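Local coordinates for NIPSNAP domain-containing protein (Burkholderia xenovorans, PDB 5KAK), which is of unknown function but belongs to the NipSnap family, whose domain is related to the dimeric alpha-beta barrel proteins, at residues Glu31-Ala36 / Gln85-Lys90; Ala23-Gln28 / Gln93-Arg98. All coordinates share one frame; numbering follows the deposited sequence. Where two conformers were deposited one is given.

From the N terminus the chain runs through strand 10-18 and enters helix 23-42. The first turns of this helix, 23-28, take part in interaction 2, and residues 31-36 take part in interaction 1. The chain then forms strands 45-51 and 58-65 and helix 68-80 before it returns. Residues 85-90 of helix 82-92 meet 31-36 and close the inner loop, interaction 1. Residues 93-98 meet 23-28 and close the outer loop, interaction 2, so the two contacts nest. Their centres lie about 11 Å apart. A probable hydrogen bond from Gln93 N to Val88 O joins them. Together they pack helix 82-92 and the entry to strand 96-106 against one long helix.

Interaction 1 of 2, residues Glu31-Ala36 / Gln85-Lys90; sequences EREGIA and QEYVRK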
ATOM      1  N   GLU E  31      -7.894  -9.266 -28.364  1.00 15.74           N
ATOM      2  CA  GLU E  31      -7.361  -9.898 -29.566  1.00 18.63           C
ATOM      3  C   GLU E  31      -8.442 -10.042 -30.628  1.00 17.84           C
ATOM      4  O   GLU E  31      -8.171  -9.855 -31.817  1.00 19.70           O
ATOM      5  CB  GLU E  31      -6.737 -11.257 -29.246  1.00 18.32           C
ATOM      6  CG  GLU E  31      -7.733 -12.316 -28.812  1.00 19.87           C
ATOM      7  CD  GLU E  31      -7.047 -13.533 -28.214  1.00 24.15           C
ATOM      8  OE1 GLU E  31      -5.800 -13.511 -28.110  1.00 28.29           O
ATOM      9  OE2 GLU E  31      -7.750 -14.501 -27.849  1.00 27.21           O
ATOM     10  N   ARG E  32      -9.682 -10.331 -30.222  1.00 20.81           N
ATOM     11  CA  ARG E  32     -10.744 -10.523 -31.205  1.00 22.74           C
ATOM     12  C   ARG E  32     -11.283  -9.213 -31.754  1.00 19.82           C
ATOM     13  O   ARG E  32     -11.773  -9.182 -32.885  1.00 21.14           O
ATOM     14  CB  ARG E  32     -11.910 -11.315 -30.601  1.00 20.29           C
ATOM     15  CG  ARG E  32     -11.600 -12.757 -30.273  1.00 23.83           C
ATOM     16  CD  ARG E  32     -12.801 -13.412 -29.620  1.00 34.50           C
ATOM     17  NE  ARG E  32     -12.530 -14.778 -29.188  1.00 40.86           N
ATOM     18  CZ  ARG E  32     -13.367 -15.496 -28.451  1.00 49.26           C
ATOM     19  NH1 ARG E  32     -14.520 -14.967 -28.065  1.00 51.43           N
ATOM     20  NH2 ARG E  32     -13.054 -16.734 -28.093  1.00 55.64           N
ATOM     21  N   GLU E  33     -11.227  -8.132 -30.986  1.00 21.44           N
ATOM     22  CA  GLU E  33     -11.992  -6.951 -31.358  1.00 22.92           C
ATOM     23  C   GLU E  33     -11.315  -5.647 -30.946  1.00 19.07           C
ATOM     24  O   GLU E  33     -11.175  -4.733 -31.762  1.00 18.79           O
ATOM     25  CB  GLU E  33     -13.400  -7.043 -30.752  1.00 23.18           C
ATOM     26  CG  GLU E  33     -14.266  -5.819 -30.982  1.00 25.29           C
ATOM     27  CD  GLU E  33     -15.677  -5.971 -30.432  1.00 27.34           C
ATOM     28  OE1 GLU E  33     -15.956  -6.968 -29.723  1.00 24.21           O
ATOM     29  OE2 GLU E  33     -16.513  -5.086 -30.705  1.00 26.77           O
ATOM     30  N   GLY E  34     -10.882  -5.545 -29.688  1.00 17.25           N
ATOM     31  CA  GLY E  34     -10.519  -4.243 -29.148  1.00 15.79           C
ATOM     32  C   GLY E  34      -9.231  -3.653 -29.687  1.00 15.68           C
ATOM     33  O   GLY E  34      -9.118  -2.431 -29.821  1.00 20.84           O
ATOM     34  N   ILE E  35      -8.233  -4.485 -29.980  1.00 16.43           N
ATOM     35  CA  ILE E  35      -6.955  -3.907 -30.382  1.00 20.96           C
ATOM     36  C   ILE E  35      -7.042  -3.372 -31.806  1.00 19.61           C
ATOM     37  O   ILE E  35      -6.358  -2.397 -32.146  1.00 16.48           O
ATOM     38  CB  ILE E  35      -5.809  -4.924 -30.199  1.00 16.97           C
ATOM     39  CG1 ILE E  35      -4.463  -4.201 -30.079  1.00 15.65           C
ATOM     40  CG2 ILE E  35      -5.778  -5.941 -31.340  1.00 17.83           C
ATOM     41  CD1 ILE E  35      -4.345  -3.308 -28.836  1.00 14.56           C
ATOM     42  N   ALA E  36      -7.905  -3.962 -32.641  1.00 16.90           N
ATOM     43  CA  ALA E  36      -8.114  -3.442 -33.987  1.00 17.69           C
ATOM     44  C   ALA E  36      -8.691  -2.039 -33.947  1.00 17.82           C
ATOM     45  O   ALA E  36      -8.497  -1.260 -34.886  1.00 19.24           O
ATOM     46  CB  ALA E  36      -9.044  -4.367 -34.773  1.00 21.24           C
ATOM     47  N   GLN E  85     -16.149   3.500 -27.294  1.00 22.03           N
ATOM     48  CA  GLN E  85     -16.949   3.628 -26.078  1.00 21.84           C
ATOM     49  C   GLN E  85     -17.851   2.416 -25.889  1.00 20.31           C
ATOM     50  O   GLN E  85     -17.951   1.874 -24.781  1.00 21.91           O
ATOM     51  CB  GLN E  85     -17.779   4.914 -26.112  1.00 27.96           C
ATOM     52  CG  GLN E  85     -16.965   6.198 -26.034  1.00 30.29           C
ATOM     53  CD  GLN E  85     -16.398   6.461 -24.643  1.00 38.96           C
ATOM     54  OE1 GLN E  85     -16.804   5.835 -23.662  1.00 41.43           O
ATOM     55  NE2 GLN E  85     -15.459   7.398 -24.553  1.00 41.53           N
ATOM     56  N   GLU E  86     -18.492   1.956 -26.968  1.00 20.48           N
ATOM     57  CA  GLU E  86     -19.371   0.794 -26.858  1.00 25.43           C
ATOM     58  C   GLU E  86     -18.584  -0.471 -26.527  1.00 24.67           C
ATOM     59  O   GLU E  86     -19.009  -1.267 -25.683  1.00 23.88           O
ATOM     60  CB  GLU E  86     -20.172   0.611 -28.149  1.00 22.78           C
ATOM     61  CG  GLU E  86     -20.942  -0.699 -28.223  1.00 24.43           C
ATOM     62  CD  GLU E  86     -22.029  -0.808 -27.165  1.00 26.33           C
ATOM     63  OE1 GLU E  86     -22.377   0.224 -26.540  1.00 22.74           O
ATOM     64  OE2 GLU E  86     -22.537  -1.933 -26.967  1.00 29.71           O
ATOM     65  N   TYR E  87     -17.433  -0.670 -27.176  1.00 26.09           N
ATOM     66  CA  TYR E  87     -16.623  -1.853 -26.894  1.00 23.27           C
ATOM     67  C   TYR E  87     -16.211  -1.910 -25.426  1.00 24.59           C
ATOM     68  O   TYR E  87     -16.293  -2.970 -24.792  1.00 20.29           O
ATOM     69  CB  TYR E  87     -15.391  -1.874 -27.801  1.00 19.96           C
ATOM     70  CG  TYR E  87     -14.312  -2.813 -27.319  1.00 19.82           C
ATOM     71  CD1 TYR E  87     -14.363  -4.161 -27.610  1.00 20.14           C
ATOM     72  CD2 TYR E  87     -13.239  -2.349 -26.564  1.00 19.45           C
ATOM     73  CE1 TYR E  87     -13.391  -5.024 -27.163  1.00 20.08           C
ATOM     74  CE2 TYR E  87     -12.262  -3.209 -26.109  1.00 25.39           C
ATOM     75  CZ  TYR E  87     -12.342  -4.543 -26.408  1.00 19.66           C
ATOM     76  OH  TYR E  87     -11.366  -5.401 -25.966  1.00 22.71           O
ATOM     77  N   VAL E  88     -15.771  -0.785 -24.868  1.00 24.05           N
ATOM     78  CA  VAL E  88     -15.355  -0.763 -23.465  1.00 19.80           C
ATOM     79  C   VAL E  88     -16.541  -1.050 -22.551  1.00 29.36           C
ATOM     80  O   VAL E  88     -16.446  -1.857 -21.617  1.00 22.83           O
ATOM     81  CB  VAL E  88     -14.700   0.584 -23.120  1.00 19.60           C
ATOM     82  CG1 VAL E  88     -14.518   0.716 -21.612  1.00 22.25           C
ATOM     83  CG2 VAL E  88     -13.361   0.707 -23.820  1.00 22.77           C
ATOM     84  N   ARG E  89     -17.675  -0.393 -22.809  1.00 23.85           N
ATOM     85  CA  ARG E  89     -18.849  -0.551 -21.955  1.00 21.20           C
ATOM     86  C   ARG E  89     -19.351  -1.991 -21.961  1.00 21.75           C
ATOM     87  O   ARG E  89     -19.643  -2.568 -20.907  1.00 21.98           O
ATOM     88  CB  ARG E  89     -19.955   0.406 -22.418  1.00 27.00           C
ATOM     89  CG  ARG E  89     -21.293   0.220 -21.703  1.00 29.52           C
ATOM     90  CD  ARG E  89     -22.482   0.554 -22.613  1.00 31.52           C
ATOM     91  NE  ARG E  89     -22.727  -0.473 -23.629  1.00 33.66           N
ATOM     92  CZ  ARG E  89     -23.349  -1.630 -23.399  1.00 29.52           C
ATOM     93  NH1 ARG E  89     -23.519  -2.503 -24.383  1.00 28.38           N
ATOM     94  NH2 ARG E  89     -23.787  -1.925 -22.181  1.00 31.22           N
ATOM     95  N   LYS E  90     -19.449  -2.590 -23.149  1.00 21.53           N
ATOM     96  CA  LYS E  90     -20.000  -3.935 -23.261  0.52 25.13           C
ATOM     97  C   LYS E  90     -19.049  -4.980 -22.688  1.00 27.29           C
ATOM     98  O   LYS E  90     -19.471  -5.866 -21.933  1.00 24.50           O
ATOM     99  CB  LYS E  90     -20.317  -4.243 -24.729  0.52 24.00           C
ATOM    100  CG  LYS E  90     -20.936  -5.611 -24.977  0.52 27.32           C
ATOM    101  CD  LYS E  90     -21.060  -5.900 -26.472  0.52 27.30           C
ATOM    102  CE  LYS E  90     -21.919  -7.125 -26.727  0.52 29.24           C
ATOM    103  NZ  LYS E  90     -21.500  -8.288 -25.893  0.52 27.42           N
TER
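Tyr87 lays one face of its ring against the backbone of Gly34. Gly34 CA sits 3.3 Å from Tyr87 CZ, near the rim of the ring. This is a CH-pi contact, with Gly34 CA 3.7 Å from the ring centroid. The CA lies 26° off the ring normal. Tyr87 CE1 also comes to 3.6 Å from Gly34 N. With no side chain on Gly34, the phenol can come right up to the helix backbone. With chi1 at 163°, the Tyr87 ring points away from its own backbone N and crosses to helix 23-42. Glu33 lies at the edge of the same ring. Its extended chain runs past Tyr87 in the opposite direction. Glu33 CD comes to 3.6 Å from Tyr87 CD1, and Glu33 OE1 lies in the ring plane at that edge. The carboxylate and ring planes are 62° apart. Glu33 is the exposed member of an otherwise buried contact. No hydrogen bond crosses between the segments. Phe30 makes an edge-to-face contact with Tyr87, and His29 and Ile37 add packing from helix 23-42. The arrangement is a close helix-helix packing of 82-92 on 23-42, made possible by the glycine, on the helical side of the antiparallel sheet.

Interaction 2 of 2, residues Ala23-Gln28 / Gln93-Arg98; sequences AREFAQ and QPLLVR
Leu95 CG stands anti to its carbonyl carbon, beside the backbone N (chi1 -50°), and this sends the two methyls toward helix 23-42. The Phe26 torsion (chi1 -172°) sends its ring toward the sheet side, where Leu96 CD2 meets the ring edge. The two methyls of Leu95 divide the work. Leu95 CD1 rests on the helix backbone, 3.7 Å from Phe26 N. It also touches the root of the side chain, with Phe26 CB 4.0 Å from Leu95 CD1. Leu95 CD2 turns to Glu25 and lies 3.9 Å from Glu25 OE1. The side chains of Glu25 and Leu95 cross at about a right angle. Leu96 reaches the ring more loosely, with its CD2 4.5 Å from Phe26 CE2.

Here the chain leaves a short 3-10 segment, 93-95, and enters strand 96-106. That strand lies at one border of the four-stranded antiparallel sheet within the chain, beside strand 10-18. Its Val97 and Arg98, past the residues that touch the helix, form a classic beta bulge. Helix 23-42 packs on this sheet, as expected for a NipSnap domain of the dimeric alpha-beta barrel superfamily. The Phe26 ring touches Tyr16 and Leu18 of strand 10-18 and stacks with Phe30.

No hydrogen bond links the two segments. The carboxylate of Glu25 is held on its own helix, where OE2 is hydrogen-bonded to His29 NE2. Met107 of a neighbouring subunit packs on Phe26, while Pro20 of another neighbouring subunit packs on Leu96.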
ATOM      1  N   ALA E  23      -8.421 -11.883 -16.594  1.00 17.69           N
ATOM      2  CA  ALA E  23      -7.497 -11.517 -17.667  1.00 16.49           C
ATOM      3  C   ALA E  23      -7.753 -12.322 -18.941  1.00 14.40           C
ATOM      4  O   ALA E  23      -7.585 -11.787 -20.043  1.00 13.20           O
ATOM      5  CB  ALA E  23      -6.043 -11.677 -17.212  1.00 16.68           C
ATOM      6  N   ARG E  24      -8.194 -13.578 -18.819  1.00 17.69           N
ATOM      7  CA  ARG E  24      -8.411 -14.405 -20.003  1.00 18.97           C
ATOM      8  C   ARG E  24      -9.464 -13.781 -20.914  1.00 22.29           C
ATOM      9  O   ARG E  24      -9.240 -13.608 -22.120  1.00 16.97           O
ATOM     10  CB  ARG E  24      -8.815 -15.825 -19.590  1.00 20.43           C
ATOM     11  N   GLU E  25     -10.612 -13.410 -20.344  1.00 18.51           N
ATOM     12  CA  GLU E  25     -11.649 -12.756 -21.130  1.00 18.16           C
ATOM     13  C   GLU E  25     -11.181 -11.408 -21.661  1.00 15.57           C
ATOM     14  O   GLU E  25     -11.489 -11.049 -22.808  1.00 19.39           O
ATOM     15  CB  GLU E  25     -12.911 -12.571 -20.301  1.00 20.73           C
ATOM     16  CG  GLU E  25     -14.104 -12.216 -21.166  1.00 30.24           C
ATOM     17  CD  GLU E  25     -15.357 -11.954 -20.372  1.00 31.57           C
ATOM     18  OE1 GLU E  25     -15.538 -12.596 -19.312  1.00 29.08           O
ATOM     19  OE2 GLU E  25     -16.162 -11.105 -20.813  1.00 37.75           O
ATOM     20  N   PHE E  26     -10.479 -10.634 -20.823  1.00 13.71           N
ATOM     21  CA  PHE E  26      -9.921  -9.349 -21.242  1.00 12.89           C
ATOM     22  C   PHE E  26      -9.059  -9.521 -22.491  1.00 17.71           C
ATOM     23  O   PHE E  26      -9.269  -8.845 -23.511  1.00 14.94           O
ATOM     24  CB  PHE E  26      -9.119  -8.749 -20.077  1.00 14.05           C
ATOM     25  CG  PHE E  26      -8.638  -7.339 -20.309  1.00 12.49           C
ATOM     26  CD1 PHE E  26      -7.558  -7.096 -21.127  1.00 11.67           C
ATOM     27  CD2 PHE E  26      -9.248  -6.255 -19.670  1.00 11.96           C
ATOM     28  CE1 PHE E  26      -7.103  -5.814 -21.334  1.00 12.42           C
ATOM     29  CE2 PHE E  26      -8.797  -4.973 -19.866  1.00 14.06           C
ATOM     30  CZ  PHE E  26      -7.723  -4.743 -20.695  1.00 15.71           C
ATOM     31  N   ALA E  27      -8.119 -10.470 -22.443  1.00 17.16           N
ATOM     32  CA  ALA E  27      -7.262 -10.757 -23.592  1.00 16.79           C
ATOM     33  C   ALA E  27      -8.072 -11.208 -24.798  1.00 18.74           C
ATOM     34  O   ALA E  27      -7.790 -10.800 -25.932  1.00 18.79           O
ATOM     35  CB  ALA E  27      -6.232 -11.824 -23.218  1.00 18.61           C
ATOM     36  N   GLN E  28      -9.065 -12.076 -24.582  1.00 15.56           N
ATOM     37  CA  GLN E  28      -9.924 -12.508 -25.675  1.00 18.95           C
ATOM     38  C   GLN E  28     -10.597 -11.320 -26.342  1.00 20.68           C
ATOM     39  O   GLN E  28     -10.650 -11.232 -27.573  1.00 18.49           O
ATOM     40  CB  GLN E  28     -10.973 -13.494 -25.160  1.00 20.36           C
ATOM     41  CG  GLN E  28     -10.450 -14.904 -24.929  1.00 28.76           C
ATOM     42  CD  GLN E  28     -11.558 -15.870 -24.520  1.00 41.41           C
ATOM     43  OE1 GLN E  28     -12.616 -15.456 -24.035  1.00 37.90           O
ATOM     44  NE2 GLN E  28     -11.317 -17.167 -24.717  1.00 45.27           N
ATOM     45  N   GLN E  93     -15.467  -2.896 -19.337  1.00 15.85           N
ATOM     46  CA  GLN E  93     -15.974  -2.279 -18.113  1.00 18.01           C
ATOM     47  C   GLN E  93     -16.337  -3.280 -17.020  1.00 15.99           C
ATOM     48  O   GLN E  93     -15.940  -3.058 -15.864  1.00 16.76           O
ATOM     49  CB  GLN E  93     -17.177  -1.395 -18.478  1.00 21.43           C
ATOM     50  CG  GLN E  93     -17.876  -0.802 -17.289  1.00 23.90           C
ATOM     51  CD  GLN E  93     -17.031   0.245 -16.614  1.00 27.72           C
ATOM     52  OE1 GLN E  93     -16.331   1.003 -17.280  1.00 32.28           O
ATOM     53  NE2 GLN E  93     -17.076   0.286 -15.285  1.00 21.47           N
ATOM     54  N   PRO E  94     -17.058  -4.377 -17.292  1.00 17.12           N
ATOM     55  CA  PRO E  94     -17.403  -5.318 -16.211  1.00 17.74           C
ATOM     56  C   PRO E  94     -16.218  -6.059 -15.608  1.00 12.19           C
ATOM     57  O   PRO E  94     -16.383  -6.682 -14.545  1.00 17.37           O
ATOM     58  CB  PRO E  94     -18.361  -6.301 -16.890  1.00 22.91           C
ATOM     59  CG  PRO E  94     -18.850  -5.583 -18.111  1.00 21.63           C
ATOM     60  CD  PRO E  94     -17.712  -4.757 -18.561  1.00 18.64           C
ATOM     61  N   LEU E  95     -15.045  -6.022 -16.234  1.00 12.99           N
ATOM     62  CA  LEU E  95     -13.886  -6.743 -15.730  1.00 12.59           C
ATOM     63  C   LEU E  95     -12.963  -5.862 -14.915  1.00 12.65           C
ATOM     64  O   LEU E  95     -12.047  -6.392 -14.273  1.00 11.70           O
ATOM     65  CB  LEU E  95     -13.088  -7.364 -16.883  1.00 12.66           C
ATOM     66  CG  LEU E  95     -13.834  -8.187 -17.931  1.00 15.06           C
ATOM     67  CD1 LEU E  95     -12.950  -8.468 -19.148  1.00 19.84           C
ATOM     68  CD2 LEU E  95     -14.310  -9.494 -17.322  1.00 16.81           C
ATOM     69  N   LEU E  96     -13.201  -4.550 -14.906  1.00 11.21           N
ATOM     70  CA  LEU E  96     -12.293  -3.597 -14.272  1.00 11.02           C
ATOM     71  C   LEU E  96     -12.562  -3.470 -12.778  1.00 11.60           C
ATOM     72  O   LEU E  96     -13.713  -3.505 -12.327  1.00 13.18           O
ATOM     73  CB  LEU E  96     -12.437  -2.229 -14.934  1.00 14.07           C
ATOM     74  CG  LEU E  96     -12.137  -2.200 -16.426  1.00 19.29           C
ATOM     75  CD1 LEU E  96     -12.482  -0.836 -17.020  1.00 24.12           C
ATOM     76  CD2 LEU E  96     -10.675  -2.512 -16.625  1.00 20.21           C
ATOM     77  N   VAL E  97     -11.476  -3.384 -12.008  1.00 11.73           N
ATOM     78  CA  VAL E  97     -11.529  -3.098 -10.579  1.00 11.86           C
ATOM     79  C   VAL E  97     -10.796  -1.807 -10.243  1.00 12.21           C
ATOM     80  O   VAL E  97     -11.304  -0.974  -9.474  1.00 13.22           O
ATOM     81  CB  VAL E  97     -10.965  -4.277  -9.750  1.00 12.27           C
ATOM     82  CG1 VAL E  97     -10.780  -3.878  -8.302  1.00 16.88           C
ATOM     83  CG2 VAL E  97     -11.872  -5.504  -9.861  1.00 14.01           C
ATOM     84  N   ARG E  98      -9.617  -1.607 -10.818  1.00 12.61           N
ATOM     85  CA  ARG E  98      -8.779  -0.456 -10.497  1.00 15.03           C
ATOM     86  C   ARG E  98      -7.887  -0.147 -11.685  1.00 17.56           C
ATOM     87  O   ARG E  98      -7.420  -1.064 -12.370  1.00 12.29           O
ATOM     88  CB  ARG E  98      -7.939  -0.750  -9.252  1.00 18.94           C
ATOM     89  CG  ARG E  98      -6.953   0.323  -8.843  1.00 22.08           C
ATOM     90  CD  ARG E  98      -6.202  -0.138  -7.604  1.00 22.36           C
ATOM     91  NE  ARG E  98      -7.124  -0.502  -6.529  1.00 29.66           N
ATOM     92  CZ  ARG E  98      -7.469  -1.750  -6.210  1.00 40.86           C
ATOM     93  NH1 ARG E  98      -6.965  -2.782  -6.880  1.00 40.33           N
ATOM     94  NH2 ARG E  98      -8.327  -1.966  -5.225  1.00 41.64           N
TER